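Local coordinates for protein hydrolase (Thermococcus thioreducens, PDB 6IAH) that probably hydrolyses phosphate esters with the help of magnesium, as a phosphatase of the haloacid dehalogenase superfamily, possibly acting on phosphoglycolate, at residues Gly9-Asp13 / Ala160-Ile164; Ser17-Ala21 / Leu124-Glu128; Lys23-Glu27 / Arg37-Pro41; Phe29-Val35 / Ile64-Leu68; Asp56-Glu61 / Ile101-Asn106. All blocks are in the same frame, centred on the assembly; numbering follows the deposited sequence.

How the contacts relate
Contact 1 lies in the core domain, where the loop after the metal ligands Asp6 and Asp8 packs on helix 154-164. Contact 2, centred about 12 Å away, sits where the helical cap joins this core, and its Tyr18 side chain comes within about 8 Å of a bound magnesium ion. The other three lie inside the cap. Helix 17-32 runs through contacts 2, 3 and 4, while contact 5 packs helix 56-68 on helix 100-110; Thr25 of contact 3 and Phe29 of contact 4 rest against it. Contacts 3 and 4 have centres about 9 Å apart. Contact 4 is the farthest from contact 1, about 33 Å between centres.

Contact 1. Residues Gly9-Asp13 / Ala160-Ile164; sequences GVLID and AERII
Leu11 reaches the last turn of helix 154-164 with its CB, which lies 3.8 Å from Ile164 CD1; Leu11 CD1 stands a little farther from the same methyl, at 4.1 Å. Ile164 has two conformers, so the details of its packing are less certain. One residue on, Ile12 carries most of the contact. CG1 of Ile12 is anti to the carbonyl carbon (chi1 -69°) and the chain continues extended (chi2 171°), which sends the terminal methyl toward the helix. There Ile12 CD1 presses on Ala160 CB at 3.4 Å, tighter than a usual carbon-carbon contact. The following turn of the helix meets the middle of the same side chain: Ile12 CG1 is 4.0 Å from Ile163 CG2 and 3.8 Å from Ile164 CG1, and the side chains of Ile12 and Ile164 pass at about a right angle. Spaced as i, i+3 and i+4, Ala160, Ile163 and Ile164 offer one apolar side of the helix to a single isoleucine. The next residue, Asp13, is a ligand of a second magnesium ion, not bound to this chain here. Strand 12-13 pairs antiparallel with strand 129-130, consistent with the flap hairpin of the haloacid dehalogenase fold. Just before the strand, Leu11 bonds through its backbone to Ile131 and Val132, and its side chain also touches Val229 of helix 229-239.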
# COMPACT_ATOMS: atom_id res chain seq x y z
N GLY A 9 -4.32 3.49 5.04
CA GLY A 9 -4.55 3.24 6.44
C GLY A 9 -4.56 4.54 7.27
O GLY A 9 -4.84 4.46 8.47
N VAL A 10 -4.22 5.70 6.66
CA VAL A 10 -4.20 6.99 7.35
C VAL A 10 -5.19 7.95 6.67
O VAL A 10 -6.18 8.35 7.28
CB VAL A 10 -2.78 7.60 7.37
CG1 VAL A 10 -2.80 9.03 7.88
CG2 VAL A 10 -1.83 6.75 8.22
N LEU A 11 -4.91 8.38 5.43
CA LEU A 11 -5.86 9.22 4.67
C LEU A 11 -6.98 8.43 4.01
O LEU A 11 -8.06 8.97 3.83
CB LEU A 11 -5.16 10.05 3.61
CG LEU A 11 -4.00 10.90 4.17
CD1 LEU A 11 -3.22 11.64 3.07
CD2 LEU A 11 -4.46 11.90 5.22
N ILE A 12 -6.67 7.21 3.56
CA ILE A 12 -7.59 6.37 2.76
C ILE A 12 -7.68 4.98 3.38
O ILE A 12 -6.63 4.36 3.73
CB ILE A 12 -7.08 6.23 1.30
CG1 ILE A 12 -7.22 7.59 0.60
CG2 ILE A 12 -7.91 5.22 0.52
CD1 ILE A 12 -6.57 7.66 -0.77
N ASP A 13 -8.91 4.49 3.52
CA ASP A 13 -9.16 3.11 3.93
C ASP A 13 -9.18 2.34 2.62
O ASP A 13 -10.11 2.54 1.79
CB ASP A 13 -10.51 3.00 4.62
CG ASP A 13 -10.91 1.58 5.00
OD1 ASP A 13 -10.29 0.56 4.65
OD2 ASP A 13 -11.94 1.49 5.68
N ALA A 160 -5.53 8.60 -5.35
CA ALA A 160 -5.73 8.96 -3.96
C ALA A 160 -6.27 10.39 -3.79
O ALA A 160 -7.18 10.60 -3.01
CB ALA A 160 -4.45 8.81 -3.19
N GLU A 161 -5.67 11.35 -4.51
CA GLU A 161 -6.20 12.69 -4.55
C GLU A 161 -7.67 12.81 -5.00
O GLU A 161 -8.40 13.64 -4.49
CB GLU A 161 -5.35 13.57 -5.43
CG GLU A 161 -4.00 13.75 -4.83
CD GLU A 161 -3.04 14.45 -5.75
OE1 GLU A 161 -3.19 14.36 -6.99
OE2 GLU A 161 -2.14 15.12 -5.23
N ARG A 162 -8.12 11.94 -5.90
CA ARG A 162 -9.53 11.85 -6.24
C ARG A 162 -10.37 11.35 -5.10
O ARG A 162 -11.45 11.90 -4.81
CB ARG A 162 -9.75 10.95 -7.45
CG ARG A 162 -9.09 11.50 -8.73
CD ARG A 162 -9.51 10.57 -9.85
NE ARG A 162 -8.56 10.52 -10.93
CZ ARG A 162 -8.63 9.61 -11.91
NH1 ARG A 162 -9.64 8.76 -12.00
NH2 ARG A 162 -7.73 9.59 -12.82
N ILE A 163 -9.89 10.33 -4.44
CA ILE A 163 -10.65 9.71 -3.34
C ILE A 163 -10.81 10.69 -2.17
O ILE A 163 -11.85 10.77 -1.58
CB ILE A 163 -9.96 8.40 -2.87
CG1 ILE A 163 -10.07 7.32 -3.96
CG2 ILE A 163 -10.58 7.83 -1.57
CD1 ILE A 163 -9.05 6.26 -3.88
N ILE A 164 -9.71 11.39 -1.85
CA ILE A 164 -9.63 12.33 -0.74
C ILE A 164 -10.35 13.63 -1.05
O ILE A 164 -11.05 14.17 -0.20
CB ILE A 164 -8.15 12.61 -0.37
CG1 ILE A 164 -7.51 11.34 0.19
CG2 ILE A 164 -8.01 13.76 0.64
CD1 ILE A 164 -6.01 11.29 0.14

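Contact 2. Residues Ser17-Ala21 / Leu124-Glu128; sequences SYDEA and LWKKE
At the junction between the helical cap and the core domain, Ser17 in the first turn of helix 17-32 meets Glu128, which directly precedes strand 129-130. Ser17 OG donates a hydrogen bond of 2.7 Å to Glu128 OE2, arriving on the anti side of the carboxylate and 16° out of its plane. A chi1 of 56° tucks the hydroxyl between the backbone N and the carbonyl carbon and turns it to the acid. Glu128 is extended beyond CG, and its buried carboxylate has further partners: OE2 also bonds to the hydroxyl of Tyr109, and OE1 forms a salt bridge with Arg152. The same OE2 stands 4.1 Å above the plane of the Tyr18 ring, displaced toward the rim, with ring and carboxylate planes 57° apart. Cap domains of this superfamily that are inserted within the flap hairpin leave and re-enter the core by two linkers, and the chain order here fits that arrangement. Tyr18 ties the junction to the metal site, because its OH is hydrogen-bonded to Asp8, a magnesium ligand. Farther from the site the contact turns apolar. Leu124, at the start of a 3-10 turn, lays CD1 against the helix, 3.4 Å from Ala21 N and 3.8 Å from Ala21 CB. Its carbonyl oxygen lies beside the start of the helix, Leu124 O being 3.6 Å from Ser17 CB.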
# COMPACT_ATOMS: atom_id res chain seq x y z
N SER A 17 -9.04 -3.41 -0.99
CA SER A 17 -9.16 -3.27 -2.46
C SER A 17 -8.01 -4.11 -3.06
O SER A 17 -8.23 -4.87 -3.96
CB SER A 17 -8.97 -1.84 -2.96
OG SER A 17 -7.70 -1.32 -2.51
N TYR A 18 -6.79 -3.93 -2.53
CA TYR A 18 -5.65 -4.71 -3.00
C TYR A 18 -5.80 -6.19 -2.71
O TYR A 18 -5.39 -7.02 -3.52
CB TYR A 18 -4.37 -4.25 -2.34
CG TYR A 18 -4.04 -2.75 -2.44
CD1 TYR A 18 -3.71 -2.15 -3.64
CD2 TYR A 18 -3.90 -2.01 -1.28
CE1 TYR A 18 -3.33 -0.80 -3.68
CE2 TYR A 18 -3.53 -0.68 -1.31
CZ TYR A 18 -3.23 -0.08 -2.48
OH TYR A 18 -2.80 1.25 -2.40
N ASP A 19 -6.32 -6.52 -1.54
CA ASP A 19 -6.53 -7.91 -1.20
C ASP A 19 -7.50 -8.59 -2.15
O ASP A 19 -7.26 -9.70 -2.54
CB ASP A 19 -7.06 -8.04 0.23
CG ASP A 19 -6.02 -7.75 1.31
OD1 ASP A 19 -4.84 -7.46 1.02
OD2 ASP A 19 -6.40 -7.87 2.48
N GLU A 20 -8.60 -7.93 -2.52
CA GLU A 20 -9.56 -8.51 -3.46
C GLU A 20 -8.98 -8.53 -4.88
O GLU A 20 -9.27 -9.43 -5.64
CB GLU A 20 -10.90 -7.77 -3.41
CG GLU A 20 -12.01 -8.34 -4.29
CD GLU A 20 -12.72 -9.54 -3.70
OE1 GLU A 20 -12.42 -9.93 -2.55
OE2 GLU A 20 -13.58 -10.12 -4.40
N ALA A 21 -8.13 -7.57 -5.25
CA ALA A 21 -7.49 -7.66 -6.54
C ALA A 21 -6.53 -8.86 -6.64
O ALA A 21 -6.47 -9.52 -7.69
CB ALA A 21 -6.75 -6.34 -6.83
N LEU A 124 -11.36 -1.97 -8.86
CA LEU A 124 -11.43 -2.13 -7.39
C LEU A 124 -10.89 -0.95 -6.62
O LEU A 124 -11.28 -0.78 -5.49
CB LEU A 124 -10.76 -3.41 -6.91
CG LEU A 124 -11.46 -4.72 -7.31
CD1 LEU A 124 -10.51 -5.88 -7.07
CD2 LEU A 124 -12.81 -4.88 -6.61
N TRP A 125 -10.07 -0.09 -7.25
CA TRP A 125 -9.63 1.11 -6.55
C TRP A 125 -10.82 2.00 -6.07
O TRP A 125 -10.69 2.71 -5.08
CB TRP A 125 -8.62 1.93 -7.40
CG TRP A 125 -9.27 2.69 -8.51
CD1 TRP A 125 -9.57 2.22 -9.78
CD2 TRP A 125 -9.62 4.09 -8.52
NE1 TRP A 125 -10.15 3.21 -10.52
CE2 TRP A 125 -10.20 4.37 -9.79
CE3 TRP A 125 -9.58 5.10 -7.57
CZ2 TRP A 125 -10.67 5.65 -10.14
CZ3 TRP A 125 -10.08 6.35 -7.90
CH2 TRP A 125 -10.60 6.62 -9.17
N LYS A 126 -11.96 1.91 -6.74
CA LYS A 126 -13.09 2.75 -6.43
C LYS A 126 -13.85 2.26 -5.19
O LYS A 126 -14.73 2.96 -4.72
CB LYS A 126 -13.97 2.95 -7.69
CG LYS A 126 -13.14 3.49 -8.87
CD LYS A 126 -13.93 3.82 -10.13
CE LYS A 126 -15.14 2.90 -10.37
NZ LYS A 126 -14.85 1.47 -10.71
N LYS A 127 -13.50 1.08 -4.64
CA LYS A 127 -14.04 0.66 -3.34
C LYS A 127 -13.28 1.27 -2.15
O LYS A 127 -13.71 1.09 -1.03
CB LYS A 127 -14.04 -0.84 -3.22
CG LYS A 127 -14.99 -1.53 -4.21
CD LYS A 127 -15.19 -2.96 -3.74
CE LYS A 127 -15.82 -3.87 -4.78
NZ LYS A 127 -17.10 -3.28 -5.23
N GLU A 128 -12.14 1.95 -2.40
CA GLU A 128 -11.37 2.65 -1.36
C GLU A 128 -12.19 3.91 -0.94
O GLU A 128 -12.94 4.51 -1.77
CB GLU A 128 -9.99 3.04 -1.91
CG GLU A 128 -9.14 1.82 -2.28
CD GLU A 128 -7.81 2.13 -2.92
OE1 GLU A 128 -7.47 3.32 -2.95
OE2 GLU A 128 -7.08 1.18 -3.39

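Contact 3. Residues Lys23-Glu27 / Arg37-Pro41; sequences KLTAE and REIKP
Lys23 sets out with CG opposite its backbone N (chi1 176°) and bends at the far end (chi4 -77°), a course that carries the ammonium group past Ile39 to the carboxylate of Glu38. Glu27, one helical turn on, runs straight beyond CG and brings its own carboxylate to the same place. Lys23 NZ forms salt bridges with both acids: one to Glu38 OE1 at 3.1 Å, through the anti lone pair of that oxygen, and one to Glu27 OE2 at 2.8 Å, met on the syn side somewhat out of the carboxylate plane. Glu27 OE2 is gripped a second time, by Ile39 N at 2.9 Å, with an N-H...O angle of 155° and the anti lone pair as acceptor. The backbone amide of Ile39, a buried residue in the connection between helices 17-32 and 41-50, is thus satisfied by a side chain of the first helix. Lys23, Glu27 and Glu38 form a salt-bridge network built on an i to i+4 pair within the helix. Its central ammonium probably offsets the repulsion between Glu27 OE2 and Glu38 OE1, which are 4.3 Å apart. Beneath the charges lies an apolar layer. Ile39 points toward the helix and sets CG1 3.8 Å from Ala26 CB and 3.9 Å from Glu27 CG, the side chains of Ile39 and Glu27 running antiparallel to each other. The Lys23 chain runs over the same residue, with CE 3.6 Å from Ile39 O. Ile39 also touches Ala67 of helix 56-68, and Arg37 NH2 is probably hydrogen-bonded to the Ala67 carbonyl.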
# COMPACT_ATOMS: atom_id res chain seq x y z
N LYS A 23 -6.86 -11.66 -4.82
CA LYS A 23 -7.77 -12.80 -4.90
C LYS A 23 -8.35 -13.02 -6.30
O LYS A 23 -8.20 -14.08 -6.84
CB LYS A 23 -8.89 -12.58 -3.90
CG LYS A 23 -9.97 -13.66 -3.93
CD LYS A 23 -11.25 -13.10 -3.31
CE LYS A 23 -12.09 -14.19 -2.70
NZ LYS A 23 -12.84 -14.99 -3.66
N LEU A 24 -8.94 -12.01 -6.90
CA LEU A 24 -9.49 -12.16 -8.22
C LEU A 24 -8.46 -12.49 -9.30
O LEU A 24 -8.72 -13.28 -10.23
CB LEU A 24 -10.28 -10.91 -8.63
CG LEU A 24 -11.47 -10.55 -7.75
CD1 LEU A 24 -12.08 -9.29 -8.35
CD2 LEU A 24 -12.49 -11.70 -7.67
N THR A 25 -7.30 -11.87 -9.23
CA THR A 25 -6.23 -12.24 -10.18
C THR A 25 -5.81 -13.72 -10.07
O THR A 25 -5.70 -14.39 -11.08
CB THR A 25 -5.01 -11.37 -9.89
OG1 THR A 25 -5.42 -10.03 -10.05
CG2 THR A 25 -3.87 -11.77 -10.74
N ALA A 26 -5.60 -14.20 -8.87
CA ALA A 26 -5.20 -15.57 -8.67
C ALA A 26 -6.33 -16.45 -9.17
O ALA A 26 -6.07 -17.44 -9.85
CB ALA A 26 -4.88 -15.87 -7.22
N GLU A 27 -7.56 -16.06 -8.85
CA GLU A 27 -8.72 -16.93 -9.20
C GLU A 27 -8.97 -16.93 -10.68
O GLU A 27 -9.36 -17.96 -11.21
CB GLU A 27 -9.94 -16.55 -8.42
CG GLU A 27 -9.89 -16.95 -6.98
CD GLU A 27 -11.10 -16.45 -6.17
OE1 GLU A 27 -11.93 -15.68 -6.70
OE2 GLU A 27 -11.17 -16.82 -4.98
N ARG A 37 -11.69 -23.69 -6.61
CA ARG A 37 -11.48 -23.47 -5.19
C ARG A 37 -11.07 -21.98 -5.00
O ARG A 37 -10.30 -21.41 -5.82
CB ARG A 37 -10.40 -24.39 -4.57
CG ARG A 37 -10.39 -25.88 -4.97
CD ARG A 37 -9.24 -26.66 -4.31
NE ARG A 37 -7.89 -26.52 -4.94
CZ ARG A 37 -7.43 -27.21 -6.00
NH1 ARG A 37 -8.19 -28.12 -6.61
NH2 ARG A 37 -6.21 -26.99 -6.47
N GLU A 38 -11.66 -21.32 -4.01
CA GLU A 38 -11.41 -19.90 -3.84
C GLU A 38 -10.13 -19.66 -3.07
O GLU A 38 -9.66 -20.47 -2.28
CB GLU A 38 -12.56 -19.17 -3.16
CG GLU A 38 -13.69 -18.78 -4.10
CD GLU A 38 -14.88 -18.37 -3.29
OE1 GLU A 38 -14.90 -17.21 -2.82
OE2 GLU A 38 -15.74 -19.25 -3.07
N ILE A 39 -9.56 -18.51 -3.34
CA ILE A 39 -8.43 -18.05 -2.56
C ILE A 39 -8.96 -17.49 -1.23
O ILE A 39 -9.72 -16.52 -1.25
CB ILE A 39 -7.64 -16.97 -3.34
CG1 ILE A 39 -6.97 -17.61 -4.54
CG2 ILE A 39 -6.56 -16.34 -2.47
CD1 ILE A 39 -5.86 -18.60 -4.23
N LYS A 40 -8.54 -18.10 -0.10
CA LYS A 40 -8.96 -17.62 1.22
C LYS A 40 -8.28 -16.29 1.58
O LYS A 40 -7.10 -16.06 1.27
CB LYS A 40 -8.69 -18.65 2.30
CG LYS A 40 -9.67 -19.80 2.35
CD LYS A 40 -9.25 -20.75 3.47
CE LYS A 40 -9.68 -22.18 3.19
NZ LYS A 40 -8.93 -23.18 4.03
N PRO A 41 -9.02 -15.41 2.25
CA PRO A 41 -8.51 -14.04 2.50
C PRO A 41 -7.27 -14.02 3.39
O PRO A 41 -6.34 -13.20 3.13
CB PRO A 41 -9.71 -13.34 3.14
CG PRO A 41 -10.46 -14.47 3.84
CD PRO A 41 -10.30 -15.67 2.96

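Contact 4. Residues Phe29-Val35 / Ile64-Leu68; sequences FLGLFGV and ILFAL
Helix 17-32 ends beside the last turn of helix 56-68, the CA atoms of Leu30 and Ile64 lying 6.3 Å apart. Ahead of that end, Phe29 sets CB 3.6 Å from Ile64 CD1, and the same methyl reaches its ring obliquely. Leu30 sets both methyls against the neighbouring turn: CD1 is 3.7 Å from Ala67 CB, while CD2 rests 3.5 Å from the carbonyl oxygen of Ile64, close to the side chain of Leu68 as well. The first helix then closes in a Schellman motif. Gly34, with its positive phi of 64°, is the C-prime residue; Val35 N bonds back to Leu30 O at 2.9 Å, and Gly34 N to Gly31 O. Phe33, at the helix end, and Val35, after the turn, both meet Leu68. Leu68 CD1 sits over one face of the Phe33 ring as a CH-pi contact, 4.0 Å from the centroid and 14° off the ring normal, and Leu68 CD2 lies 3.7 Å from Phe33 CB. The Val35 contact is more distant, with CG2 4.1 Å from Leu68 CD2. Leu30, Ile64 and Ala67 are buried, whereas Phe33 is exposed. On the inner side, Phe29 and Ile64 both touch Ile101 of helix 100-110, and Leu30 also touches Ile39.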
# COMPACT_ATOMS: atom_id res chain seq x y z
N PHE A 29 -6.43 -16.95 -12.96
CA PHE A 29 -5.50 -17.98 -13.51
C PHE A 29 -5.91 -19.37 -13.07
O PHE A 29 -5.82 -20.33 -13.84
CB PHE A 29 -4.08 -17.69 -13.11
CG PHE A 29 -3.55 -16.55 -13.88
CD1 PHE A 29 -3.08 -16.76 -15.15
CD2 PHE A 29 -3.72 -15.25 -13.42
CE1 PHE A 29 -2.69 -15.70 -15.94
CE2 PHE A 29 -3.31 -14.18 -14.22
CZ PHE A 29 -2.82 -14.41 -15.47
N LEU A 30 -6.35 -19.50 -11.84
CA LEU A 30 -6.87 -20.79 -11.42
C LEU A 30 -7.97 -21.31 -12.34
O LEU A 30 -7.97 -22.50 -12.70
CB LEU A 30 -7.28 -20.78 -9.95
CG LEU A 30 -6.11 -20.62 -8.96
CD1 LEU A 30 -6.64 -20.33 -7.58
CD2 LEU A 30 -5.13 -21.82 -8.91
N GLY A 31 -8.91 -20.45 -12.68
CA GLY A 31 -10.01 -20.74 -13.62
C GLY A 31 -9.50 -21.25 -14.95
O GLY A 31 -10.07 -22.14 -15.52
N LEU A 32 -8.36 -20.73 -15.43
CA LEU A 32 -7.76 -21.27 -16.65
C LEU A 32 -7.31 -22.72 -16.55
O LEU A 32 -7.26 -23.42 -17.54
CB LEU A 32 -6.56 -20.43 -17.11
CG LEU A 32 -6.75 -18.95 -17.35
CD1 LEU A 32 -5.44 -18.29 -17.83
CD2 LEU A 32 -7.86 -18.69 -18.35
N PHE A 33 -6.94 -23.13 -15.37
CA PHE A 33 -6.55 -24.45 -15.09
C PHE A 33 -7.76 -25.24 -14.52
O PHE A 33 -7.53 -26.27 -13.95
CB PHE A 33 -5.40 -24.44 -14.08
CG PHE A 33 -4.08 -23.96 -14.62
CD1 PHE A 33 -3.25 -24.82 -15.32
CD2 PHE A 33 -3.64 -22.68 -14.34
CE1 PHE A 33 -2.00 -24.41 -15.76
CE2 PHE A 33 -2.43 -22.22 -14.80
CZ PHE A 33 -1.59 -23.11 -15.52
N GLY A 34 -8.98 -24.74 -14.65
CA GLY A 34 -10.19 -25.44 -14.17
C GLY A 34 -10.25 -25.64 -12.66
O GLY A 34 -10.92 -26.55 -12.18
N VAL A 35 -9.56 -24.78 -11.90
CA VAL A 35 -9.59 -24.84 -10.45
C VAL A 35 -10.57 -23.75 -9.97
O VAL A 35 -10.35 -22.55 -10.23
CB VAL A 35 -8.19 -24.69 -9.82
CG1 VAL A 35 -8.28 -24.54 -8.31
CG2 VAL A 35 -7.28 -25.87 -10.18
N ILE A 64 -1.32 -18.59 -6.82
CA ILE A 64 -1.73 -19.40 -7.98
C ILE A 64 -1.06 -20.76 -7.94
O ILE A 64 -1.73 -21.84 -7.94
CB ILE A 64 -1.45 -18.71 -9.33
CG1 ILE A 64 -2.33 -17.51 -9.49
CG2 ILE A 64 -1.71 -19.68 -10.50
CD1 ILE A 64 -1.82 -16.54 -10.56
N LEU A 65 0.25 -20.74 -7.82
CA LEU A 65 1.04 -21.97 -7.75
C LEU A 65 0.66 -22.75 -6.53
O LEU A 65 0.42 -23.96 -6.62
CB LEU A 65 2.55 -21.71 -7.85
CG LEU A 65 3.02 -21.16 -9.24
CD1 LEU A 65 4.43 -20.58 -9.23
CD2 LEU A 65 2.96 -22.22 -10.32
N PHE A 66 0.52 -22.07 -5.39
CA PHE A 66 0.21 -22.82 -4.16
C PHE A 66 -1.14 -23.50 -4.29
O PHE A 66 -1.29 -24.64 -3.88
CB PHE A 66 0.11 -21.89 -2.92
CG PHE A 66 1.45 -21.38 -2.37
CD1 PHE A 66 2.64 -21.68 -2.96
CD2 PHE A 66 1.46 -20.63 -1.19
CE1 PHE A 66 3.86 -21.21 -2.43
CE2 PHE A 66 2.69 -20.19 -0.63
CZ PHE A 66 3.86 -20.46 -1.29
N ALA A 67 -2.12 -22.78 -4.80
CA ALA A 67 -3.50 -23.32 -4.93
C ALA A 67 -3.59 -24.37 -6.02
O ALA A 67 -4.40 -25.30 -5.91
CB ALA A 67 -4.50 -22.22 -5.16
N LEU A 68 -2.77 -24.24 -7.08
CA LEU A 68 -2.68 -25.33 -8.07
C LEU A 68 -2.25 -26.62 -7.48
O LEU A 68 -2.63 -27.69 -8.00
CB LEU A 68 -1.72 -24.99 -9.23
CG LEU A 68 -2.29 -24.12 -10.37
CD1 LEU A 68 -1.19 -23.80 -11.39
CD2 LEU A 68 -3.43 -24.90 -11.03

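Contact 5. Residues Asp56-Glu61 / Ile101-Asn106; sequences DFKVSE and IERVFN
Phe57 is wedged as a knob among Ile101, Glu102, Phe105 and Asn106, and the close packing gathers around its inner edge. That edge is turned to the face of Phe105 in an offset edge-to-face pair, centroids 5.3 Å apart and planes at 84°, with Phe57 CD1 only 3.6 Å from Phe105 CB. Phe105 CG stands anti to the backbone N (chi1 -169°), which extends the ring across to helix 56-68. There Asp56 CB approaches Phe105 CE2 at 3.6 Å. The rim of the Phe105 ring meets Ser60 OG close to the ring plane; that hydroxyl is already fixed by a 2.7 Å hydrogen bond to Asp56 O, which also accepts from Ser60 N. Helices 56-61 and 101-106 cross at 108°, their axes 9.5 Å apart, so this knob-into-hole contact is confined to the crossing region of two cap helices. Ile101 fills the buried end, its CG2 3.5 Å from Phe57 O and its CD1 3.6 Å from Glu61 CB, while the carboxylate of Glu61 is engaged by Arg89. The outer side is more open to solvent. Exposed Glu102 lays its aliphatic chain over a face of the Phe57 ring, CG making a CH-pi contact 3.9 Å from the centroid and OE1 also coming near the ring, and Asn106, partly exposed, brings OD1 to the ring edge. At the N-terminal end of helix 56-68, the Asp56 carboxylate is salt-bridged to Arg48.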
# COMPACT_ATOMS: atom_id res chain seq x y z
N ASP A 56 2.20 -7.07 -5.25
CA ASP A 56 1.05 -8.02 -5.21
C ASP A 56 0.90 -8.87 -6.50
O ASP A 56 0.15 -9.82 -6.50
CB ASP A 56 -0.23 -7.27 -4.89
CG ASP A 56 -0.33 -6.87 -3.44
OD1 ASP A 56 0.32 -7.48 -2.55
OD2 ASP A 56 -1.08 -5.92 -3.16
N PHE A 57 1.57 -8.51 -7.61
CA PHE A 57 1.68 -9.39 -8.79
C PHE A 57 2.44 -10.69 -8.40
O PHE A 57 2.08 -11.80 -8.77
CB PHE A 57 2.45 -8.75 -9.98
CG PHE A 57 2.07 -7.33 -10.30
CD1 PHE A 57 0.74 -6.94 -10.37
CD2 PHE A 57 3.05 -6.39 -10.62
CE1 PHE A 57 0.37 -5.63 -10.68
CE2 PHE A 57 2.70 -5.09 -10.97
CZ PHE A 57 1.36 -4.71 -11.00
N LYS A 58 3.46 -10.52 -7.57
CA LYS A 58 4.27 -11.63 -7.08
C LYS A 58 3.51 -12.41 -6.03
O LYS A 58 3.60 -13.61 -6.01
CB LYS A 58 5.60 -11.15 -6.50
CG LYS A 58 6.50 -10.40 -7.48
CD LYS A 58 6.81 -11.31 -8.62
CE LYS A 58 7.54 -10.62 -9.77
NZ LYS A 58 8.66 -9.77 -9.31
N VAL A 59 2.76 -11.72 -5.20
CA VAL A 59 1.94 -12.42 -4.21
C VAL A 59 0.90 -13.24 -4.97
O VAL A 59 0.69 -14.38 -4.60
CB VAL A 59 1.23 -11.48 -3.20
CG1 VAL A 59 0.36 -12.30 -2.18
CG2 VAL A 59 2.23 -10.68 -2.38
N SER A 60 0.28 -12.66 -6.01
CA SER A 60 -0.74 -13.37 -6.81
C SER A 60 -0.11 -14.63 -7.40
O SER A 60 -0.67 -15.74 -7.31
CB SER A 60 -1.32 -12.47 -7.91
OG SER A 60 -1.96 -11.31 -7.39
N GLU A 61 1.08 -14.49 -7.98
CA GLU A 61 1.79 -15.63 -8.55
C GLU A 61 2.03 -16.80 -7.60
O GLU A 61 1.78 -17.96 -7.97
CB GLU A 61 3.14 -15.18 -9.19
CG GLU A 61 3.87 -16.32 -9.87
CD GLU A 61 5.24 -15.80 -10.45
OE1 GLU A 61 5.45 -14.61 -10.44
OE2 GLU A 61 6.07 -16.61 -10.89
N ILE A 101 0.34 -11.83 -15.36
CA ILE A 101 -0.29 -11.57 -14.09
C ILE A 101 -0.52 -10.09 -13.87
O ILE A 101 -1.56 -9.67 -13.38
CB ILE A 101 0.49 -12.18 -12.93
CG1 ILE A 101 0.28 -13.68 -12.96
CG2 ILE A 101 -0.01 -11.63 -11.58
CD1 ILE A 101 1.15 -14.49 -12.06
N GLU A 102 0.48 -9.30 -14.23
CA GLU A 102 0.41 -7.89 -14.06
C GLU A 102 -0.71 -7.26 -14.86
O GLU A 102 -1.39 -6.37 -14.36
CB GLU A 102 1.75 -7.29 -14.45
CG GLU A 102 1.78 -5.80 -14.55
CD GLU A 102 3.20 -5.33 -14.69
OE1 GLU A 102 4.02 -5.80 -13.90
OE2 GLU A 102 3.48 -4.56 -15.61
N ARG A 103 -0.91 -7.71 -16.09
CA ARG A 103 -1.93 -7.21 -16.93
C ARG A 103 -3.30 -7.53 -16.31
O ARG A 103 -4.20 -6.66 -16.28
CB ARG A 103 -1.82 -7.79 -18.36
CG ARG A 103 -2.61 -7.00 -19.33
CD ARG A 103 -2.87 -7.67 -20.66
NE ARG A 103 -3.65 -6.77 -21.52
CZ ARG A 103 -3.76 -6.86 -22.84
NH1 ARG A 103 -3.17 -7.86 -23.50
NH2 ARG A 103 -4.47 -5.95 -23.52
N VAL A 104 -3.44 -8.74 -15.81
CA VAL A 104 -4.75 -9.14 -15.20
C VAL A 104 -4.97 -8.38 -13.86
O VAL A 104 -6.04 -7.83 -13.62
CB VAL A 104 -4.80 -10.64 -14.96
CG1 VAL A 104 -5.99 -11.01 -14.04
CG2 VAL A 104 -4.86 -11.41 -16.28
N PHE A 105 -3.94 -8.28 -13.03
CA PHE A 105 -4.07 -7.56 -11.77
C PHE A 105 -4.51 -6.11 -12.03
O PHE A 105 -5.41 -5.58 -11.37
CB PHE A 105 -2.76 -7.62 -10.97
CG PHE A 105 -2.88 -7.12 -9.55
CD1 PHE A 105 -3.02 -5.76 -9.28
CD2 PHE A 105 -2.86 -7.99 -8.48
CE1 PHE A 105 -3.13 -5.31 -7.97
CE2 PHE A 105 -2.93 -7.55 -7.18
CZ PHE A 105 -3.07 -6.20 -6.92
N ASN A 106 -3.81 -5.43 -12.93
CA ASN A 106 -4.11 -4.06 -13.18
C ASN A 106 -5.53 -3.86 -13.79
O ASN A 106 -6.21 -2.86 -13.50
CB ASN A 106 -3.04 -3.41 -14.09
CG ASN A 106 -1.75 -3.07 -13.36
OD1 ASN A 106 -1.71 -2.92 -12.15
ND2 ASN A 106 -0.68 -2.91 -14.11